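Local coordinates for oxidoreductase (PDB 7D5M), which binds NAD+ and, as a homolog of inositol dehydrogenase in the Gfo/Idh/MocA family, probably catalyses the NAD-dependent oxidation of a sugar or polyol substrate, at residues V168-A173 with M248-G253; E215-E220 with Q271-I276; A280-W285 with N290-E295. All coordinates share one frame; numbering follows the deposited sequence.

Contact 1. Residues V168-A173 with M248-G253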
loop_
_atom_site.group_PDB
_atom_site.type_symbol
_atom_site.label_atom_id
_atom_site.label_comp_id
_atom_site.label_asym_id
_atom_site.label_seq_id
_atom_site.Cartn_x
_atom_site.Cartn_y
_atom_site.Cartn_z
ATOM N N VAL A 168 0.912 -14.248 -18.579
ATOM C CA VAL A 168 0.780 -12.784 -18.778
ATOM C C VAL A 168 -0.640 -12.399 -18.359
ATOM O O VAL A 168 -1.579 -12.746 -19.088
ATOM C CB VAL A 168 1.081 -12.385 -20.233
ATOM C CG1 VAL A 168 1.225 -10.876 -20.345
ATOM C CG2 VAL A 168 2.323 -13.096 -20.758
ATOM N N HIS A 169 -0.775 -11.741 -17.208
ATOM C CA HIS A 169 -2.074 -11.337 -16.611
ATOM C C HIS A 169 -2.266 -9.838 -16.808
ATOM O O HIS A 169 -1.485 -9.056 -16.259
ATOM C CB HIS A 169 -2.151 -11.767 -15.150
ATOM C CG HIS A 169 -2.402 -13.224 -15.032
ATOM N ND1 HIS A 169 -3.019 -13.778 -13.940
ATOM C CD2 HIS A 169 -2.175 -14.229 -15.902
ATOM C CE1 HIS A 169 -3.112 -15.078 -14.116
ATOM N NE2 HIS A 169 -2.597 -15.386 -15.306
ATOM N N MET A 170 -3.289 -9.482 -17.571
ATOM C CA MET A 170 -3.561 -8.097 -18.004
ATOM C C MET A 170 -4.969 -7.724 -17.565
ATOM O O MET A 170 -5.883 -8.576 -17.657
ATOM C CB MET A 170 -3.436 -7.995 -19.520
ATOM C CG MET A 170 -2.007 -8.102 -19.985
ATOM S SD MET A 170 -1.894 -8.548 -21.703
ATOM C CE MET A 170 -2.140 -10.323 -21.617
ATOM N N GLN A 171 -5.138 -6.490 -17.100
ATOM C CA GLN A 171 -6.480 -5.944 -16.848
ATOM C C GLN A 171 -6.467 -4.457 -17.176
ATOM O O GLN A 171 -5.431 -3.793 -17.011
ATOM C CB GLN A 171 -6.949 -6.244 -15.424
ATOM C CG GLN A 171 -6.186 -5.505 -14.334
ATOM C CD GLN A 171 -6.831 -5.613 -12.970
ATOM O OE1 GLN A 171 -6.888 -6.687 -12.373
ATOM N NE2 GLN A 171 -7.313 -4.490 -12.457
ATOM N N PHE A 172 -7.594 -3.979 -17.665
ATOM C CA PHE A 172 -7.948 -2.545 -17.629
ATOM C C PHE A 172 -9.413 -2.509 -17.210
ATOM O O PHE A 172 -10.290 -2.715 -18.059
ATOM C CB PHE A 172 -7.621 -1.858 -18.955
ATOM C CG PHE A 172 -7.539 -0.355 -18.871
ATOM C CD1 PHE A 172 -8.190 0.352 -17.871
ATOM C CD2 PHE A 172 -6.811 0.361 -19.809
ATOM C CE1 PHE A 172 -8.121 1.734 -17.815
ATOM C CE2 PHE A 172 -6.756 1.744 -19.761
ATOM C CZ PHE A 172 -7.398 2.429 -18.757
ATOM N N ALA A 173 -9.645 -2.370 -15.909
ATOM C CA ALA A 173 -10.958 -2.592 -15.267
ATOM C C ALA A 173 -11.270 -1.405 -14.359
ATOM O O ALA A 173 -10.836 -1.402 -13.201
ATOM C CB ALA A 173 -10.938 -3.893 -14.502
ATOM N N MET A 248 -5.974 -16.678 -23.449
ATOM C CA MET A 248 -5.120 -16.921 -24.633
ATOM C C MET A 248 -4.080 -17.994 -24.324
ATOM O O MET A 248 -3.546 -18.030 -23.196
ATOM C CB MET A 248 -4.416 -15.622 -25.031
ATOM C CG MET A 248 -5.365 -14.455 -25.097
ATOM S SD MET A 248 -4.608 -13.016 -25.848
ATOM C CE MET A 248 -3.441 -12.525 -24.590
ATOM N N GLU A 249 -3.809 -18.838 -25.312
ATOM C CA GLU A 249 -2.630 -19.730 -25.326
ATOM C C GLU A 249 -1.619 -19.129 -26.292
ATOM O O GLU A 249 -1.989 -18.906 -27.454
ATOM C CB GLU A 249 -2.986 -21.138 -25.798
ATOM C CG GLU A 249 -4.213 -21.726 -25.134
ATOM C CD GLU A 249 -4.561 -23.120 -25.638
ATOM O OE1 GLU A 249 -3.954 -23.542 -26.647
ATOM O OE2 GLU A 249 -5.439 -23.781 -25.025
ATOM N N TYR A 250 -0.415 -18.852 -25.815
ATOM C CA TYR A 250 0.725 -18.436 -26.663
ATOM C C TYR A 250 1.392 -19.682 -27.248
ATOM O O TYR A 250 1.321 -20.762 -26.624
ATOM C CB TYR A 250 1.738 -17.633 -25.857
ATOM C CG TYR A 250 1.217 -16.330 -25.312
ATOM C CD1 TYR A 250 1.135 -15.205 -26.113
ATOM C CD2 TYR A 250 0.819 -16.210 -23.991
ATOM C CE1 TYR A 250 0.665 -14.001 -25.624
ATOM C CE2 TYR A 250 0.352 -15.007 -23.486
ATOM C CZ TYR A 250 0.279 -13.897 -24.304
ATOM O OH TYR A 250 -0.175 -12.691 -23.841
ATOM N N GLU A 251 2.042 -19.529 -28.407
ATOM C CA GLU A 251 2.978 -20.556 -28.936
ATOM C C GLU A 251 4.023 -20.804 -27.848
ATOM O O GLU A 251 4.564 -19.812 -27.323
ATOM C CB GLU A 251 3.645 -20.105 -30.240
ATOM C CG GLU A 251 2.697 -19.972 -31.419
ATOM C CD GLU A 251 2.128 -21.267 -31.977
ATOM O OE1 GLU A 251 2.612 -22.357 -31.591
ATOM O OE2 GLU A 251 1.185 -21.181 -32.793
ATOM N N GLY A 252 4.275 -22.066 -27.500
ATOM C CA GLY A 252 5.290 -22.451 -26.497
ATOM C C GLY A 252 4.668 -22.776 -25.146
ATOM O O GLY A 252 5.383 -23.307 -24.278
ATOM N N GLY A 253 3.374 -22.502 -24.964
ATOM C CA GLY A 253 2.597 -23.032 -23.827
ATOM C C GLY A 253 2.252 -21.992 -22.767
ATOM O O GLY A 253 1.419 -22.322 -21.896
#
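The phenol end of Y250 meets V168 and the methyl end of M170. The tyrosine and M170 point at each other from their separate strands, with M170 CE lying 3.8 Å from Y250 OH. V168 instead crosses the tyrosine at about a right angle: its CG2 is 3.9 Å from Y250 CE2, obliquely to the ring, while its CB reaches Y250 OH at 3.8 Å. The CG2 methyl stands beside the backbone N of V168 while CG1 is anti to it (chi1 -168°), which turns CG2 to the ring and the hydroxyl, with CG1 farther off. M248 joins through its methyl group, M248 CE to M170 CE at 3.9 Å, and the two thioether chains, each bent at its last torsion (chi3 -70° and -81°), cross nearly perpendicularly. No hydrogen bond spans the two segments; dispersion between buried side chains does the work. Beyond them, F221 meets the Y250 ring edge to face, and S214 of helix 202-217 touches both V168 and M170. Strand 255-261 runs between the two strands, whose axes come within 10.1 Å over these segments: side-chain packing across an intervening strand, on the helix-covered face of the open mixed sheet that characterises the C-terminal alpha/beta domain of Gfo/Idh/MocA oxidoreductases.

Contact 2. Residues E215-E220 with Q271-I276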
loop_
_atom_site.group_PDB
_atom_site.type_symbol
_atom_site.label_atom_id
_atom_site.label_comp_id
_atom_site.label_asym_id
_atom_site.label_seq_id
_atom_site.Cartn_x
_atom_site.Cartn_y
_atom_site.Cartn_z
ATOM N N GLU A 215 2.915 -6.763 -25.632
ATOM C CA GLU A 215 3.628 -6.892 -26.937
ATOM C C GLU A 215 4.974 -6.161 -26.867
ATOM O O GLU A 215 5.950 -6.648 -27.459
ATOM C CB GLU A 215 2.761 -6.375 -28.083
ATOM C CG GLU A 215 1.524 -7.223 -28.286
ATOM C CD GLU A 215 0.625 -6.811 -29.435
ATOM O OE1 GLU A 215 1.037 -5.944 -30.234
ATOM O OE2 GLU A 215 -0.492 -7.381 -29.528
ATOM N N VAL A 216 5.049 -5.043 -26.153
ATOM C CA VAL A 216 6.350 -4.350 -25.930
ATOM C C VAL A 216 7.251 -5.257 -25.084
ATOM O O VAL A 216 8.446 -5.363 -25.404
ATOM C CB VAL A 216 6.172 -2.966 -25.277
ATOM C CG1 VAL A 216 7.516 -2.309 -24.991
ATOM C CG2 VAL A 216 5.307 -2.058 -26.138
ATOM N N MET A 217 6.717 -5.860 -24.021
ATOM C CA MET A 217 7.521 -6.629 -23.034
ATOM C C MET A 217 7.939 -7.992 -23.603
ATOM O O MET A 217 9.028 -8.462 -23.231
ATOM C CB MET A 217 6.723 -6.847 -21.748
ATOM C CG MET A 217 6.461 -5.583 -20.989
ATOM S SD MET A 217 5.641 -5.940 -19.411
ATOM C CE MET A 217 5.372 -4.273 -18.809
ATOM N N LEU A 218 7.107 -8.579 -24.466
ATOM C CA LEU A 218 7.250 -9.963 -25.001
ATOM C C LEU A 218 7.106 -9.906 -26.517
ATOM O O LEU A 218 6.135 -10.413 -27.083
ATOM C CB LEU A 218 6.187 -10.859 -24.355
ATOM C CG LEU A 218 6.279 -10.976 -22.833
ATOM C CD1 LEU A 218 4.920 -11.270 -22.220
ATOM C CD2 LEU A 218 7.283 -12.040 -22.412
ATOM N N PRO A 219 8.048 -9.223 -27.207
ATOM C CA PRO A 219 7.906 -8.946 -28.634
ATOM C C PRO A 219 7.867 -10.202 -29.521
ATOM O O PRO A 219 7.297 -10.115 -30.605
ATOM C CB PRO A 219 9.137 -8.075 -28.950
ATOM C CG PRO A 219 10.137 -8.448 -27.882
ATOM C CD PRO A 219 9.292 -8.672 -26.644
ATOM N N GLU A 220 8.461 -11.311 -29.063
ATOM C CA GLU A 220 8.569 -12.575 -29.847
ATOM C C GLU A 220 7.383 -13.487 -29.543
ATOM O O GLU A 220 7.238 -14.508 -30.228
ATOM C CB GLU A 220 9.876 -13.320 -29.557
ATOM C CG GLU A 220 11.127 -12.562 -29.973
ATOM C CD GLU A 220 10.983 -11.701 -31.218
ATOM O OE1 GLU A 220 10.471 -12.210 -32.243
ATOM O OE2 GLU A 220 11.370 -10.516 -31.158
ATOM N N GLN A 271 -5.536 -0.423 -14.560
ATOM C CA GLN A 271 -4.753 -1.038 -15.659
ATOM C C GLN A 271 -3.492 -1.656 -15.050
ATOM O O GLN A 271 -2.653 -0.920 -14.540
ATOM C CB GLN A 271 -4.386 -0.044 -16.760
ATOM C CG GLN A 271 -3.703 -0.743 -17.919
ATOM C CD GLN A 271 -3.150 0.165 -18.991
ATOM O OE1 GLN A 271 -2.629 -0.318 -19.990
ATOM N NE2 GLN A 271 -3.256 1.476 -18.795
ATOM N N LYS A 272 -3.382 -2.972 -15.096
ATOM C CA LYS A 272 -2.239 -3.690 -14.499
ATOM C C LYS A 272 -1.764 -4.755 -15.480
ATOM O O LYS A 272 -2.587 -5.323 -16.223
ATOM C CB LYS A 272 -2.628 -4.289 -13.145
ATOM C CG LYS A 272 -3.218 -3.299 -12.142
ATOM C CD LYS A 272 -3.784 -3.904 -10.854
ATOM C CE LYS A 272 -3.825 -2.886 -9.735
ATOM N NZ LYS A 272 -4.670 -3.304 -8.590
ATOM N N ILE A 273 -0.467 -5.020 -15.470
ATOM C CA ILE A 273 0.103 -6.169 -16.212
ATOM C C ILE A 273 1.077 -6.877 -15.279
ATOM O O ILE A 273 1.933 -6.223 -14.679
ATOM C CB ILE A 273 0.746 -5.756 -17.546
ATOM C CG1 ILE A 273 1.380 -6.969 -18.233
ATOM C CG2 ILE A 273 1.741 -4.619 -17.380
ATOM C CD1 ILE A 273 1.613 -6.779 -19.702
ATOM N N ARG A 274 0.881 -8.179 -15.113
ATOM C CA ARG A 274 1.801 -9.023 -14.321
ATOM C C ARG A 274 2.351 -10.073 -15.278
ATOM O O ARG A 274 1.552 -10.800 -15.887
ATOM C CB ARG A 274 1.090 -9.667 -13.130
ATOM C CG ARG A 274 2.007 -10.500 -12.247
ATOM C CD ARG A 274 1.286 -11.099 -11.050
ATOM N NE ARG A 274 2.187 -11.831 -10.178
ATOM C CZ ARG A 274 2.955 -11.301 -9.235
ATOM N NH1 ARG A 274 2.958 -9.996 -8.994
ATOM N NH2 ARG A 274 3.729 -12.090 -8.513
ATOM N N VAL A 275 3.661 -10.110 -15.431
ATOM C CA VAL A 275 4.335 -11.156 -16.239
ATOM C C VAL A 275 4.964 -12.123 -15.249
ATOM O O VAL A 275 5.767 -11.674 -14.419
ATOM C CB VAL A 275 5.374 -10.559 -17.200
ATOM C CG1 VAL A 275 6.027 -11.650 -18.032
ATOM C CG2 VAL A 275 4.761 -9.487 -18.082
ATOM N N ILE A 276 4.594 -13.401 -15.344
ATOM C CA ILE A 276 5.006 -14.444 -14.373
ATOM C C ILE A 276 5.914 -15.441 -15.090
ATOM O O ILE A 276 5.457 -16.086 -16.046
ATOM C CB ILE A 276 3.775 -15.126 -13.752
ATOM C CG1 ILE A 276 2.820 -14.082 -13.164
ATOM C CG2 ILE A 276 4.224 -16.163 -12.730
ATOM C CD1 ILE A 276 1.438 -14.578 -12.904
#
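Helix-on-sheet packing in the C-terminal alpha/beta domain brings the end of helix 202-217 over strand 271-277, and M217, the last helical residue of 215-220, makes the main approach. Its thioether spans two alternate residues of the strand, all of them buried: M217 SD lies 3.9 Å from V275 CG2, and M217 CE lies 3.9 Å from I273 CG2. The sulfur also passes I273 CD1 at 4.1 Å, so the isoleucine meets the methionine with both of its branches. Beyond CG the methionine chain is fully extended (chi2 -175°, chi3 -176°), and this straight course carries its methyl past V275 as far as I273. The side chains of M217 and I273 lie alongside, running in opposed senses, whereas M217 lies aslant to V275. No hydrogen bond joins the two segments.

Such a layer of apolar side chains between helices and one face of an open beta sheet is the usual build of an alpha/beta domain. Here I273 and V275 point toward the helix end, while R274, between them in the strand, points away, in keeping with the alternation of a beta strand. On that other face its NE is hydrogen-bonded to N264 of the second subunit.

L218, the first residue to leave helical backbone angles and likewise buried, adds a looser touch, with L218 CD1 4.3 Å from V275 CG1. Helix 148-158 packs alongside: its I157 touches both M217 and L218, and its A153 reaches M217.

Contact 3. Residues A280-W285 with N290-E295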
loop_
_atom_site.group_PDB
_atom_site.type_symbol
_atom_site.label_atom_id
_atom_site.label_comp_id
_atom_site.label_asym_id
_atom_site.label_seq_id
_atom_site.Cartn_x
_atom_site.Cartn_y
_atom_site.Cartn_z
ATOM N N ALA A 280 10.652 -15.568 -11.428
ATOM C CA ALA A 280 10.250 -14.266 -10.863
ATOM C C ALA A 280 9.065 -13.715 -11.644
ATOM O O ALA A 280 8.847 -14.148 -12.783
ATOM C CB ALA A 280 11.425 -13.309 -10.895
ATOM N N SER A 281 8.352 -12.768 -11.040
ATOM C CA SER A 281 7.279 -11.983 -11.690
ATOM C C SER A 281 7.644 -10.500 -11.678
ATOM O O SER A 281 8.415 -10.064 -10.818
ATOM C CB SER A 281 5.950 -12.205 -11.026
ATOM O OG SER A 281 5.565 -13.570 -11.095
ATOM N N LEU A 282 7.117 -9.746 -12.634
ATOM C CA LEU A 282 7.081 -8.277 -12.510
ATOM C C LEU A 282 5.632 -7.832 -12.664
ATOM O O LEU A 282 4.831 -8.542 -13.296
ATOM C CB LEU A 282 8.042 -7.602 -13.493
ATOM C CG LEU A 282 7.900 -7.926 -14.968
ATOM C CD1 LEU A 282 6.750 -7.162 -15.601
ATOM C CD2 LEU A 282 9.201 -7.600 -15.689
ATOM N N GLU A 283 5.296 -6.684 -12.090
ATOM C CA GLU A 283 3.914 -6.166 -12.169
ATOM C C GLU A 283 3.931 -4.642 -12.170
ATOM O O GLU A 283 4.625 -4.041 -11.348
ATOM C CB GLU A 283 3.046 -6.711 -11.043
ATOM C CG GLU A 283 1.587 -6.289 -11.175
ATOM C CD GLU A 283 0.634 -6.950 -10.194
ATOM O OE1 GLU A 283 0.955 -8.046 -9.709
ATOM O OE2 GLU A 283 -0.437 -6.361 -9.923
ATOM N N TRP A 284 3.149 -4.065 -13.071
ATOM C CA TRP A 284 3.062 -2.601 -13.283
ATOM C C TRP A 284 1.593 -2.199 -13.261
ATOM O O TRP A 284 0.772 -2.943 -13.800
ATOM C CB TRP A 284 3.738 -2.226 -14.601
ATOM C CG TRP A 284 3.806 -0.755 -14.870
ATOM C CD1 TRP A 284 4.753 0.115 -14.420
ATOM C CD2 TRP A 284 2.904 0.017 -15.684
ATOM N NE1 TRP A 284 4.491 1.377 -14.879
ATOM C CE2 TRP A 284 3.377 1.349 -15.669
ATOM C CE3 TRP A 284 1.728 -0.265 -16.396
ATOM C CZ2 TRP A 284 2.727 2.384 -16.342
ATOM C CZ3 TRP A 284 1.098 0.755 -17.076
ATOM C CH2 TRP A 284 1.595 2.060 -17.060
ATOM N N TRP A 285 1.312 -1.044 -12.671
ATOM C CA TRP A 285 -0.043 -0.495 -12.443
ATOM C C TRP A 285 -0.037 0.961 -12.916
ATOM O O TRP A 285 0.805 1.736 -12.427
ATOM C CB TRP A 285 -0.366 -0.640 -10.956
ATOM C CG TRP A 285 -1.663 -0.048 -10.517
ATOM C CD1 TRP A 285 -2.750 0.263 -11.280
ATOM C CD2 TRP A 285 -2.025 0.252 -9.163
ATOM N NE1 TRP A 285 -3.758 0.745 -10.492
ATOM C CE2 TRP A 285 -3.347 0.754 -9.189
ATOM C CE3 TRP A 285 -1.366 0.138 -7.938
ATOM C CZ2 TRP A 285 -4.009 1.162 -8.030
ATOM C CZ3 TRP A 285 -2.020 0.545 -6.796
ATOM C CH2 TRP A 285 -3.322 1.047 -6.843
ATOM N N ASN A 290 5.462 5.024 -11.845
ATOM C CA ASN A 290 6.895 5.254 -11.534
ATOM C C ASN A 290 7.489 4.105 -10.720
ATOM O O ASN A 290 8.665 4.212 -10.376
ATOM C CB ASN A 290 7.079 6.588 -10.816
ATOM C CG ASN A 290 6.497 7.718 -11.630
ATOM O OD1 ASN A 290 6.828 7.874 -12.808
ATOM N ND2 ASN A 290 5.616 8.496 -11.015
ATOM N N GLN A 291 6.712 3.056 -10.428
ATOM C CA GLN A 291 7.191 1.860 -9.693
ATOM C C GLN A 291 6.923 0.613 -10.528
ATOM O O GLN A 291 5.950 0.593 -11.309
ATOM C CB GLN A 291 6.540 1.750 -8.316
ATOM C CG GLN A 291 7.026 2.824 -7.348
ATOM C CD GLN A 291 6.306 4.137 -7.531
ATOM O OE1 GLN A 291 5.088 4.164 -7.706
ATOM N NE2 GLN A 291 7.043 5.237 -7.472
ATOM N N LEU A 292 7.782 -0.382 -10.373
ATOM C CA LEU A 292 7.615 -1.705 -11.016
ATOM C C LEU A 292 7.955 -2.774 -9.979
ATOM O O LEU A 292 9.101 -2.776 -9.470
ATOM C CB LEU A 292 8.521 -1.780 -12.242
ATOM C CG LEU A 292 8.509 -3.117 -12.986
ATOM C CD1 LEU A 292 7.203 -3.304 -13.733
ATOM C CD2 LEU A 292 9.687 -3.192 -13.938
ATOM N N ALA A 293 6.975 -3.600 -9.618
ATOM C CA ALA A 293 7.169 -4.724 -8.675
ATOM C C ALA A 293 8.055 -5.766 -9.352
ATOM O O ALA A 293 7.794 -6.083 -10.517
ATOM C CB ALA A 293 5.854 -5.340 -8.266
ATOM N N PHE A 294 9.063 -6.267 -8.650
ATOM C CA PHE A 294 9.967 -7.333 -9.152
ATOM C C PHE A 294 10.117 -8.362 -8.043
ATOM O O PHE A 294 10.682 -8.051 -6.992
ATOM C CB PHE A 294 11.309 -6.775 -9.623
ATOM C CG PHE A 294 12.293 -7.829 -10.069
ATOM C CD1 PHE A 294 11.908 -8.855 -10.917
ATOM C CD2 PHE A 294 13.618 -7.771 -9.667
ATOM C CE1 PHE A 294 12.823 -9.815 -11.329
ATOM C CE2 PHE A 294 14.530 -8.722 -10.095
ATOM C CZ PHE A 294 14.129 -9.744 -10.915
ATOM N N GLU A 295 9.578 -9.549 -8.275
ATOM C CA GLU A 295 9.313 -10.524 -7.192
ATOM C C GLU A 295 9.955 -11.860 -7.562
ATOM O O GLU A 295 9.308 -12.681 -8.237
ATOM C CB GLU A 295 7.811 -10.601 -6.948
ATOM C CG GLU A 295 7.193 -9.226 -6.755
ATOM C CD GLU A 295 5.729 -9.221 -6.353
ATOM O OE1 GLU A 295 5.004 -10.192 -6.682
ATOM O OE2 GLU A 295 5.320 -8.243 -5.678
HETATM O O HOH W 1 2.958 -7.561 -6.922
HETATM O O HOH W 2 3.305 0.314 -10.974
#
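Strands 280-285 and 291-295 run antiparallel, their axes 4.6 Å apart at closest, joined by paired backbone hydrogen bonds at S281/E295 and E283/A293 with the non-hydrogen-bonded pair L282/F294 between. The bonds differ in approach: E295 N reaches S281 O at 2.8 Å almost in line with the carbonyl, whereas S281 N sits well above the carbonyl plane of E295.

L292 packs across the strands, its CD1 3.7 Å from W284 CB and 3.6 Å from E283 O. With CG anti to the backbone N (chi1 177°) and a bend at chi2 (72°), its branch reaches across to the neighbouring strand. Likewise, the F294 ring extends to the start of 280-285, where F294 CE1 lies 3.8 Å from A280 CB, obliquely to the ring. The indole of W284 turns its CD1 to Q291 O at 3.4 Å, while its NE1 is hydrogen-bonded to P289 O.

E283 and E295 share a face. R274 forms a salt bridge with each, which probably offsets their mutual repulsion, and a water held by E295 OE2 at 2.8 Å donates only weakly to E283 OE1. A second water accepts from W285 N and lies 2.7 Å from Q291 O, probably bridging the strands beyond the direct pairing of this beta hairpin in the domain's mixed sheet.

Overall arrangement
All three contacts reach the same mixed sheet. Contacts 1 and 2, centres 8 Å apart, share neighbouring strands: H169 O and R274 N lie 2.8 Å apart, a probable hydrogen bond, and V168 CG2 packs on L218 CD1 at 3.5 Å. Strands 271-277 and 280-285, neighbours in the sheet, join contact 2 to contact 3, with V275 N 2.9 Å from L282 O, a probable hydrogen bond. Contacts 1 and 3, whose nearest atoms are about 7 Å apart, do not touch. Each reaches the second subunit, so the sheet also takes part in the assembly of four chains. The dinucleotide stands apart from these contacts, the W284 side chain being about 11 Å from bound NAD.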